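Local coordinates for protein ribonuclease S-3 (Pyrus pyrifolia, PDB 1IQQ) that cleaves RNA as a pistil ribonuclease of the T2 family and is responsible for gametophytic self-incompatibility in Japanese pear, at residues T31-L35 and I66-N70; D27-T31 and N116-L121; N52-E57 and D97-F103. All coordinates share one frame; numbering follows the deposited sequence.

In the fold
Contacts 1 and 2 are buried, and contact 3 lies on the surface. Both buried contacts use strand 30-38, and their segments overlap at Thr31, which touches across contact 1 alone; their centres are about 11 Å apart. Contact 1 sets the strand against the end of helix 58-67, and contact 2 sets its start against helix 117-123. Each pairs one direct hydrogen bond with a methyl group over an aromatic face. Contact 3 joins the loop before helix 58-67 to the start of helix 99-112. It is mostly polar, with amides, a salt bridge and several waters. It touches contact 1 through Trp68 with Phe103 and Leu35 with Tyr102. Contacts 2 and 3 do not touch.

Contact 1 (T31-L35 and I66-N70); sequences TVHGL and IIWPN
Val32 CG1 sits over the face of the Trp68 indole, 3.5 Å from the centroid of the six-membered ring. This is a CH-pi contact, with the methyl 17° off the ring normal. Chi1 of Val32 (175°) places CG1 opposite the backbone N, on the indole side. The other branch, CG2, meets Ile67 CG2 at 3.7 Å. Beside these side chains, Val32 N donates to Ile67 O at 2.9 Å. The bond is nearly straight, with an N-H...O angle of 173°.

Two waters extend the junction. One donates to His33 O and accepts from Trp68 NE1 at 3.1 Å, lying in the indole plane at its edge. The other lies within hydrogen-bonding distance of Thr31 OG1, Val32 O and Pro69 O, though it has more acceptors around it than protons to give. Thr31 OG1 is also hydrogen-bonded to Gln11.

Further out, Trp81 meets the Trp68 ring edge-to-face, and Phe80 and Phe103 pack against it. His33 and Gly34 both face Thr7 of the neighbouring antiparallel strand, forming a classic beta bulge. The contact thus joins the end of helix 58-67 to the strand that carries His33, the proton donor, in the active site of an RNase T2 fold.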
loop_
_atom_site.group_PDB
_atom_site.type_symbol
_atom_site.label_atom_id
_atom_site.label_comp_id
_atom_site.label_asym_id
_atom_site.label_seq_id
_atom_site.Cartn_x
_atom_site.Cartn_y
_atom_site.Cartn_z
ATOM N N THR A 31 -4.586 -5.092 -1.479
ATOM C CA THR A 31 -3.383 -5.600 -2.125
ATOM C C THR A 31 -2.394 -4.450 -2.226
ATOM O O THR A 31 -2.670 -3.271 -1.879
ATOM C CB THR A 31 -3.664 -6.230 -3.506
ATOM O OG1 THR A 31 -4.463 -5.379 -4.329
ATOM C CG2 THR A 31 -4.432 -7.576 -3.263
ATOM N N VAL A 32 -1.171 -4.723 -2.698
ATOM C CA VAL A 32 -0.182 -3.703 -2.703
ATOM C C VAL A 32 -0.334 -2.564 -3.709
ATOM O O VAL A 32 -0.758 -2.789 -4.865
ATOM C CB VAL A 32 1.228 -4.396 -2.920
ATOM C CG1 VAL A 32 2.361 -3.298 -3.076
ATOM C CG2 VAL A 32 1.546 -5.380 -1.759
ATOM N N HIS A 33 -0.119 -1.317 -3.240
ATOM C CA HIS A 33 -0.072 -0.153 -4.134
ATOM C C HIS A 33 1.353 0.345 -4.306
ATOM O O HIS A 33 1.707 0.885 -5.355
ATOM C CB HIS A 33 -0.922 0.987 -3.588
ATOM C CG HIS A 33 -0.857 2.257 -4.376
ATOM N ND1 HIS A 33 -1.601 2.474 -5.521
ATOM C CD2 HIS A 33 -0.130 3.381 -4.183
ATOM C CE1 HIS A 33 -1.336 3.678 -6.000
ATOM N NE2 HIS A 33 -0.447 4.252 -5.207
ATOM N N GLY A 34 2.195 0.236 -3.287
ATOM C CA GLY A 34 3.562 0.643 -3.475
ATOM C C GLY A 34 4.448 0.303 -2.305
ATOM O O GLY A 34 3.986 0.086 -1.163
ATOM N N LEU A 35 5.755 0.310 -2.565
ATOM C CA LEU A 35 6.790 0.234 -1.508
ATOM C C LEU A 35 7.758 1.360 -1.891
ATOM O O LEU A 35 8.514 1.251 -2.895
ATOM C CB LEU A 35 7.505 -1.091 -1.456
ATOM C CG LEU A 35 8.234 -1.669 -0.173
ATOM C CD1 LEU A 35 9.577 -2.427 -0.434
ATOM C CD2 LEU A 35 8.133 -0.799 1.091
ATOM N N ILE A 66 -1.351 -11.837 -7.785
ATOM C CA ILE A 66 -2.211 -11.977 -6.612
ATOM C C ILE A 66 -1.991 -10.907 -5.557
ATOM O O ILE A 66 -2.981 -10.402 -5.009
ATOM C CB ILE A 66 -2.029 -13.390 -5.966
ATOM C CG1 ILE A 66 -2.480 -14.446 -6.976
ATOM C CG2 ILE A 66 -2.820 -13.532 -4.595
ATOM C CD1 ILE A 66 -2.003 -15.866 -6.572
ATOM N N ILE A 67 -0.737 -10.505 -5.344
ATOM C CA ILE A 67 -0.413 -9.611 -4.208
ATOM C C ILE A 67 -0.288 -8.192 -4.685
ATOM O O ILE A 67 -0.520 -7.247 -3.877
ATOM C CB ILE A 67 0.943 -10.077 -3.565
ATOM C CG1 ILE A 67 0.698 -11.386 -2.807
ATOM C CG2 ILE A 67 1.514 -9.005 -2.588
ATOM C CD1 ILE A 67 2.007 -12.068 -2.469
ATOM N N TRP A 68 0.023 -7.978 -5.938
ATOM C CA TRP A 68 0.238 -6.622 -6.462
ATOM C C TRP A 68 -0.342 -6.447 -7.869
ATOM O O TRP A 68 0.323 -6.011 -8.786
ATOM C CB TRP A 68 1.739 -6.268 -6.498
ATOM C CG TRP A 68 2.056 -4.782 -6.598
ATOM C CD1 TRP A 68 1.218 -3.771 -6.986
ATOM C CD2 TRP A 68 3.308 -4.170 -6.259
ATOM N NE1 TRP A 68 1.895 -2.528 -6.887
ATOM C CE2 TRP A 68 3.171 -2.772 -6.447
ATOM C CE3 TRP A 68 4.539 -4.685 -5.805
ATOM C CZ2 TRP A 68 4.223 -1.885 -6.193
ATOM C CZ3 TRP A 68 5.606 -3.811 -5.541
ATOM C CH2 TRP A 68 5.430 -2.412 -5.733
ATOM N N PRO A 69 -1.642 -6.779 -8.035
ATOM C CA PRO A 69 -2.220 -6.586 -9.389
ATOM C C PRO A 69 -2.403 -5.120 -9.770
ATOM O O PRO A 69 -2.539 -4.252 -8.926
ATOM C CB PRO A 69 -3.611 -7.234 -9.258
ATOM C CG PRO A 69 -3.938 -7.007 -7.734
ATOM C CD PRO A 69 -2.622 -7.376 -7.098
ATOM N N ASN A 70 -2.411 -4.831 -11.077
ATOM C CA ASN A 70 -2.842 -3.533 -11.611
ATOM C C ASN A 70 -4.359 -3.793 -11.648
ATOM O O ASN A 70 -4.870 -4.555 -12.487
ATOM C CB ASN A 70 -2.329 -3.370 -13.072
ATOM C CG ASN A 70 -2.861 -2.150 -13.728
ATOM O OD1 ASN A 70 -3.873 -1.602 -13.309
ATOM N ND2 ASN A 70 -2.227 -1.748 -14.821
HETATM O O HOH W 1 -2.795 -4.132 -6.060
HETATM O O HOH W 2 0.893 0.274 -7.770
#

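Contact 2 (D27-T31 and N116-L121); sequences DKLFT and NVSRIL. With NAG (2-acetamido-2-deoxy-beta-D-glucopyranose), chain B.
Phe30 meets helix 117-123 through both its backbone N-H and its ring. In the hydrogen bonding, Phe30 N donates to Ser118 OG at 2.9 Å, with an angle of 165°. Ser118 chi1 (-72°) turns OG away from its own carbonyl carbon and toward the strand. A water bridges the same OG to Lys28 O, 2.6 Å from Ser118 OG. The hydroxyl therefore ties the helix to the first residue of the strand directly, and to Lys28 just before it through water. The same OG also lies at the edge of the Phe30 ring, in its plane.

The apolar contacts centre on the Phe30 ring. Val117 CG1 lies over its face, 3.5 Å from the centroid and 10° off the normal, in a CH-pi contact. Leu121 CD1 comes to 3.8 Å from Phe30 CE1. Tyr10, Leu164 and Ile167 also pack on this phenylalanine.

The covalent link is Asn116 ND2 to C1 of the N-acetylglucosamine, at 1.4 Å. The sugar also approaches Ser118 CB and Leu29 CD2. Asn116 OD1 accepts weak bonds from Ser118 N and Arg119 N. One side chain thus carries the glycan and forms the N-cap of helix 117-123, in the Asn-Val-Ser sequence of an N-glycosylation site.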
loop_
_atom_site.group_PDB
_atom_site.type_symbol
_atom_site.label_atom_id
_atom_site.label_comp_id
_atom_site.label_asym_id
_atom_site.label_seq_id
_atom_site.Cartn_x
_atom_site.Cartn_y
_atom_site.Cartn_z
ATOM N N ASP A 27 -11.717 -7.366 -5.957
ATOM C CA ASP A 27 -11.992 -8.187 -4.810
ATOM C C ASP A 27 -12.146 -7.249 -3.595
ATOM O O ASP A 27 -11.664 -6.103 -3.611
ATOM C CB ASP A 27 -10.817 -9.121 -4.479
ATOM C CG ASP A 27 -10.652 -10.217 -5.518
ATOM O OD1 ASP A 27 -9.500 -10.609 -5.800
ATOM O OD2 ASP A 27 -11.672 -10.704 -6.054
ATOM N N LYS A 28 -12.773 -7.776 -2.551
ATOM C CA LYS A 28 -12.890 -6.961 -1.313
ATOM C C LYS A 28 -11.646 -7.253 -0.449
ATOM O O LYS A 28 -11.709 -7.752 0.695
ATOM C CB LYS A 28 -14.185 -7.357 -0.583
ATOM C CG LYS A 28 -15.439 -6.846 -1.352
ATOM C CD LYS A 28 -16.762 -7.046 -0.581
ATOM C CE LYS A 28 -17.945 -6.645 -1.462
ATOM N NZ LYS A 28 -19.261 -7.028 -0.838
ATOM N N LEU A 29 -10.500 -6.869 -1.015
ATOM C CA LEU A 29 -9.208 -7.145 -0.429
ATOM C C LEU A 29 -8.257 -5.957 -0.577
ATOM O O LEU A 29 -8.346 -5.188 -1.534
ATOM C CB LEU A 29 -8.511 -8.327 -1.148
ATOM C CG LEU A 29 -9.176 -9.682 -0.849
ATOM C CD1 LEU A 29 -8.601 -10.758 -1.772
ATOM C CD2 LEU A 29 -8.949 -10.092 0.568
ATOM N N PHE A 30 -7.342 -5.872 0.398
ATOM C CA PHE A 30 -6.214 -4.913 0.301
ATOM C C PHE A 30 -5.053 -5.647 -0.383
ATOM O O PHE A 30 -4.662 -6.696 0.111
ATOM C CB PHE A 30 -5.759 -4.496 1.728
ATOM C CG PHE A 30 -6.528 -3.306 2.310
ATOM C CD1 PHE A 30 -7.689 -3.458 3.075
ATOM C CD2 PHE A 30 -6.037 -2.031 2.108
ATOM C CE1 PHE A 30 -8.336 -2.344 3.639
ATOM C CE2 PHE A 30 -6.654 -0.917 2.651
ATOM C CZ PHE A 30 -7.795 -1.081 3.414
ATOM N N THR A 31 -4.586 -5.092 -1.479
ATOM C CA THR A 31 -3.383 -5.600 -2.125
ATOM C C THR A 31 -2.394 -4.450 -2.226
ATOM O O THR A 31 -2.670 -3.271 -1.879
ATOM C CB THR A 31 -3.664 -6.230 -3.506
ATOM O OG1 THR A 31 -4.463 -5.379 -4.329
ATOM C CG2 THR A 31 -4.432 -7.576 -3.263
ATOM N N ASN A 116 -0.400 -8.208 5.350
ATOM C CA ASN A 116 -1.641 -8.135 4.543
ATOM C C ASN A 116 -2.687 -7.380 5.412
ATOM O O ASN A 116 -3.118 -7.856 6.430
ATOM C CB ASN A 116 -2.053 -9.585 4.277
ATOM C CG ASN A 116 -3.437 -9.715 3.624
ATOM O OD1 ASN A 116 -4.184 -8.722 3.518
ATOM N ND2 ASN A 116 -3.756 -10.948 3.201
ATOM N N VAL A 117 -3.014 -6.159 4.972
ATOM C CA VAL A 117 -3.888 -5.328 5.765
ATOM C C VAL A 117 -5.266 -5.928 5.925
ATOM O O VAL A 117 -5.911 -5.704 6.954
ATOM C CB VAL A 117 -3.915 -3.926 5.141
ATOM C CG1 VAL A 117 -5.147 -3.077 5.622
ATOM C CG2 VAL A 117 -2.620 -3.180 5.503
ATOM N N SER A 118 -5.752 -6.689 4.947
ATOM C CA SER A 118 -7.066 -7.357 5.143
ATOM C C SER A 118 -7.006 -8.299 6.342
ATOM O O SER A 118 -7.987 -8.375 7.112
ATOM C CB SER A 118 -7.462 -8.130 3.890
ATOM O OG SER A 118 -7.819 -7.180 2.897
ATOM N N ARG A 119 -5.843 -8.973 6.487
ATOM C CA ARG A 119 -5.694 -9.903 7.591
ATOM C C ARG A 119 -5.569 -9.200 8.946
ATOM O O ARG A 119 -6.178 -9.614 9.897
ATOM C CB ARG A 119 -4.474 -10.800 7.303
ATOM C CG ARG A 119 -4.278 -11.931 8.315
ATOM C CD ARG A 119 -2.901 -12.635 7.971
ATOM N NE ARG A 119 -2.715 -13.877 8.742
ATOM C CZ ARG A 119 -2.171 -13.928 9.955
ATOM N NH1 ARG A 119 -1.750 -12.821 10.555
ATOM N NH2 ARG A 119 -2.041 -15.099 10.569
ATOM N N ILE A 120 -4.778 -8.110 8.996
ATOM C CA ILE A 120 -4.635 -7.346 10.228
ATOM C C ILE A 120 -5.997 -6.833 10.683
ATOM O O ILE A 120 -6.361 -6.949 11.846
ATOM C CB ILE A 120 -3.685 -6.175 9.990
ATOM C CG1 ILE A 120 -2.301 -6.714 9.567
ATOM C CG2 ILE A 120 -3.625 -5.262 11.245
ATOM C CD1 ILE A 120 -1.329 -5.617 9.319
ATOM N N LEU A 121 -6.800 -6.292 9.777
ATOM C CA LEU A 121 -8.131 -5.812 10.131
ATOM C C LEU A 121 -9.030 -6.956 10.566
ATOM O O LEU A 121 -9.715 -6.838 11.581
ATOM C CB LEU A 121 -8.740 -5.074 8.930
ATOM C CG LEU A 121 -8.109 -3.711 8.608
ATOM C CD1 LEU A 121 -8.688 -3.161 7.309
ATOM C CD2 LEU A 121 -8.371 -2.701 9.726
HETATM C C1 NAG B . -5.098 -11.310 2.808
HETATM C C2 NAG B . -5.041 -12.677 2.068
HETATM C C3 NAG B . -6.491 -13.092 1.761
HETATM C C4 NAG B . -7.340 -13.176 3.037
HETATM C C5 NAG B . -7.235 -11.821 3.758
HETATM C C6 NAG B . -7.911 -11.757 5.086
HETATM C C7 NAG B . -3.312 -13.419 0.513
HETATM C C8 NAG B . -2.760 -13.354 -0.883
HETATM N N2 NAG B . -4.319 -12.565 0.816
HETATM O O3 NAG B . -6.430 -14.384 1.126
HETATM O O4 NAG B . -8.721 -13.354 2.662
HETATM O O5 NAG B . -5.842 -11.526 3.999
HETATM O O6 NAG B . -7.438 -12.767 5.990
HETATM O O7 NAG B . -2.829 -14.211 1.333
HETATM O O HOH W 3 -10.441 -7.026 2.944
#

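Contact 3 (N52-E57 and D97-F103); sequences NIRKRE and DNENHYF
Asn52 and Asn98 both hold their CG between the backbone N and the carbonyl carbon (chi1 44° and 64°), and the two side chains cross at about a right angle, with the Asn52 amide against Asn98 CB. Asn52 ND2 gives a nearly straight bond to Asp97 O, 3.0 Å away and in the plane of the amide. Arg56 bends at chi3 (-65°), which swings its guanidinium across the extended Glu99. Arg56 NH1 reaches Glu99 OE2 at 2.8 Å in a salt bridge whose hydrogen bond is weak. This arginine also pairs with Glu61 and Asp82, so its positive charge is probably shared among three acids.

Asn100 ND2 donates to Lys55 O at 3.1 Å, approaching from above the carbonyl plane. A water joins Asn100 OD1 to Glu57 N. Another bridges Asn52 OD1 and Glu99 N, and a third links Arg54 N to Glu99 OE1, 2.6 Å from that oxygen. Arg54 reaches Asp97 OD2 through a water on NH2.

Asn98 ND2 donates to Asp97 OD2 at 2.9 Å, which helps fix its amide. Its OD1 accepts from His101 N at 2.9 Å. This is an asparagine N-cap, and the extended 52-57 loop is laid across the capped start of helix 99-112.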
loop_
_atom_site.group_PDB
_atom_site.type_symbol
_atom_site.label_atom_id
_atom_site.label_comp_id
_atom_site.label_asym_id
_atom_site.label_seq_id
_atom_site.Cartn_x
_atom_site.Cartn_y
_atom_site.Cartn_z
ATOM N N ASN A 52 21.782 -2.467 -11.733
ATOM C CA ASN A 52 21.719 -3.768 -12.365
ATOM C C ASN A 52 20.422 -3.807 -13.199
ATOM O O ASN A 52 19.559 -2.927 -13.032
ATOM C CB ASN A 52 21.814 -4.930 -11.302
ATOM C CG ASN A 52 20.971 -4.685 -10.087
ATOM O OD1 ASN A 52 19.800 -4.227 -10.174
ATOM N ND2 ASN A 52 21.549 -4.963 -8.940
ATOM N N ILE A 53 20.356 -4.755 -14.090
ATOM C CA ILE A 53 19.199 -4.942 -14.970
ATOM C C ILE A 53 18.910 -6.440 -14.884
ATOM O O ILE A 53 19.790 -7.295 -15.109
ATOM C CB ILE A 53 19.551 -4.613 -16.385
ATOM C CG1 ILE A 53 19.951 -3.160 -16.465
ATOM C CG2 ILE A 53 18.287 -4.718 -17.292
ATOM C CD1 ILE A 53 20.276 -2.637 -17.919
ATOM N N ARG A 54 17.684 -6.778 -14.503
ATOM C CA ARG A 54 17.282 -8.162 -14.287
ATOM C C ARG A 54 15.931 -8.482 -14.923
ATOM O O ARG A 54 15.083 -7.610 -15.104
ATOM C CB ARG A 54 17.178 -8.422 -12.750
ATOM C CG ARG A 54 18.499 -8.178 -11.989
ATOM C CD ARG A 54 19.558 -9.273 -12.383
ATOM N NE ARG A 54 20.867 -8.826 -11.892
ATOM C CZ ARG A 54 21.270 -8.885 -10.621
ATOM N NH1 ARG A 54 20.478 -9.400 -9.662
ATOM N NH2 ARG A 54 22.460 -8.375 -10.300
ATOM N N LYS A 55 15.715 -9.755 -15.208
ATOM C CA LYS A 55 14.475 -10.235 -15.806
ATOM C C LYS A 55 13.684 -10.932 -14.700
ATOM O O LYS A 55 14.245 -11.690 -13.865
ATOM C CB LYS A 55 14.799 -11.267 -16.932
ATOM C CG LYS A 55 15.545 -10.637 -18.057
ATOM C CD LYS A 55 15.784 -11.635 -19.211
ATOM C CE LYS A 55 16.708 -11.031 -20.281
ATOM N NZ LYS A 55 16.046 -10.588 -21.559
ATOM N N ARG A 56 12.381 -10.656 -14.657
ATOM C CA ARG A 56 11.539 -11.390 -13.684
ATOM C C ARG A 56 11.117 -12.782 -14.185
ATOM O O ARG A 56 10.820 -12.968 -15.361
ATOM C CB ARG A 56 10.224 -10.613 -13.371
ATOM C CG ARG A 56 10.413 -9.247 -12.756
ATOM C CD ARG A 56 9.056 -8.608 -12.422
ATOM N NE ARG A 56 8.257 -8.340 -13.609
ATOM C CZ ARG A 56 8.102 -7.146 -14.196
ATOM N NH1 ARG A 56 8.700 -6.025 -13.761
ATOM N NH2 ARG A 56 7.255 -7.063 -15.214
ATOM N N GLU A 57 11.067 -13.770 -13.254
ATOM C CA GLU A 57 10.621 -15.132 -13.588
ATOM C C GLU A 57 9.116 -15.204 -13.508
ATOM O O GLU A 57 8.473 -14.356 -12.851
ATOM C CB GLU A 57 11.190 -16.187 -12.622
ATOM C CG GLU A 57 12.667 -16.452 -12.745
ATOM C CD GLU A 57 12.994 -17.066 -14.085
ATOM O OE1 GLU A 57 12.306 -18.040 -14.494
ATOM O OE2 GLU A 57 13.921 -16.552 -14.726
ATOM N N ASP A 97 18.172 -4.737 -3.328
ATOM C CA ASP A 97 19.336 -4.948 -4.196
ATOM C C ASP A 97 19.112 -4.812 -5.687
ATOM O O ASP A 97 19.989 -4.377 -6.409
ATOM C CB ASP A 97 19.896 -6.331 -3.899
ATOM C CG ASP A 97 21.223 -6.587 -4.603
ATOM O OD1 ASP A 97 22.280 -6.112 -4.100
ATOM O OD2 ASP A 97 21.190 -7.293 -5.621
ATOM N N ASN A 98 17.953 -5.258 -6.153
ATOM C CA ASN A 98 17.732 -5.323 -7.593
ATOM C C ASN A 98 16.234 -5.509 -7.769
ATOM O O ASN A 98 15.486 -5.669 -6.784
ATOM C CB ASN A 98 18.524 -6.551 -8.137
ATOM C CG ASN A 98 18.021 -7.889 -7.586
ATOM O OD1 ASN A 98 16.957 -8.401 -7.951
ATOM N ND2 ASN A 98 18.814 -8.500 -6.700
ATOM N N GLU A 99 15.787 -5.496 -9.017
ATOM C CA GLU A 99 14.351 -5.593 -9.291
ATOM C C GLU A 99 13.671 -6.817 -8.720
ATOM O O GLU A 99 12.559 -6.751 -8.193
ATOM C CB GLU A 99 14.142 -5.531 -10.824
ATOM C CG GLU A 99 12.695 -5.659 -11.264
ATOM C CD GLU A 99 12.501 -5.483 -12.759
ATOM O OE1 GLU A 99 13.374 -4.930 -13.461
ATOM O OE2 GLU A 99 11.408 -5.894 -13.228
ATOM N N ASN A 100 14.274 -7.976 -8.901
ATOM C CA ASN A 100 13.654 -9.189 -8.359
ATOM C C ASN A 100 13.608 -9.112 -6.799
ATOM O O ASN A 100 12.562 -9.458 -6.171
ATOM C CB ASN A 100 14.457 -10.442 -8.813
ATOM C CG ASN A 100 14.158 -10.795 -10.232
ATOM O OD1 ASN A 100 12.987 -10.908 -10.621
ATOM N ND2 ASN A 100 15.212 -10.970 -11.038
ATOM N N HIS A 101 14.689 -8.639 -6.174
ATOM C CA HIS A 101 14.729 -8.526 -4.730
ATOM C C HIS A 101 13.683 -7.548 -4.230
ATOM O O HIS A 101 13.096 -7.750 -3.170
ATOM C CB HIS A 101 16.167 -8.119 -4.299
ATOM C CG HIS A 101 16.348 -7.983 -2.813
ATOM N ND1 HIS A 101 16.052 -8.993 -1.912
ATOM C CD2 HIS A 101 16.856 -6.970 -2.107
ATOM C CE1 HIS A 101 16.385 -8.587 -0.688
ATOM N NE2 HIS A 101 16.881 -7.369 -0.785
ATOM N N TYR A 102 13.442 -6.495 -4.997
ATOM C CA TYR A 102 12.398 -5.539 -4.611
ATOM C C TYR A 102 11.025 -6.214 -4.508
ATOM O O TYR A 102 10.310 -6.064 -3.482
ATOM C CB TYR A 102 12.312 -4.443 -5.697
ATOM C CG TYR A 102 11.268 -3.399 -5.501
ATOM C CD1 TYR A 102 11.214 -2.649 -4.296
ATOM C CD2 TYR A 102 10.339 -3.088 -6.538
ATOM C CE1 TYR A 102 10.263 -1.600 -4.113
ATOM C CE2 TYR A 102 9.418 -2.082 -6.374
ATOM C CZ TYR A 102 9.362 -1.319 -5.163
ATOM O OH TYR A 102 8.461 -0.303 -4.995
ATOM N N PHE A 103 10.634 -6.966 -5.508
ATOM C CA PHE A 103 9.353 -7.611 -5.479
ATOM C C PHE A 103 9.338 -8.758 -4.478
ATOM O O PHE A 103 8.316 -8.988 -3.842
ATOM C CB PHE A 103 9.021 -8.049 -6.906
ATOM C CG PHE A 103 8.685 -6.896 -7.814
ATOM C CD1 PHE A 103 7.610 -6.029 -7.551
ATOM C CD2 PHE A 103 9.482 -6.636 -8.954
ATOM C CE1 PHE A 103 7.387 -4.945 -8.397
ATOM C CE2 PHE A 103 9.235 -5.562 -9.791
ATOM C CZ PHE A 103 8.188 -4.703 -9.506
HETATM O O HOH W 4 17.465 -5.127 -11.250
HETATM O O HOH W 5 15.979 -4.722 -13.632
HETATM O O HOH W 6 22.395 -8.895 -7.412
HETATM O O HOH W 7 17.951 -10.945 -9.892
HETATM O O HOH W 8 12.300 -13.616 -10.617
#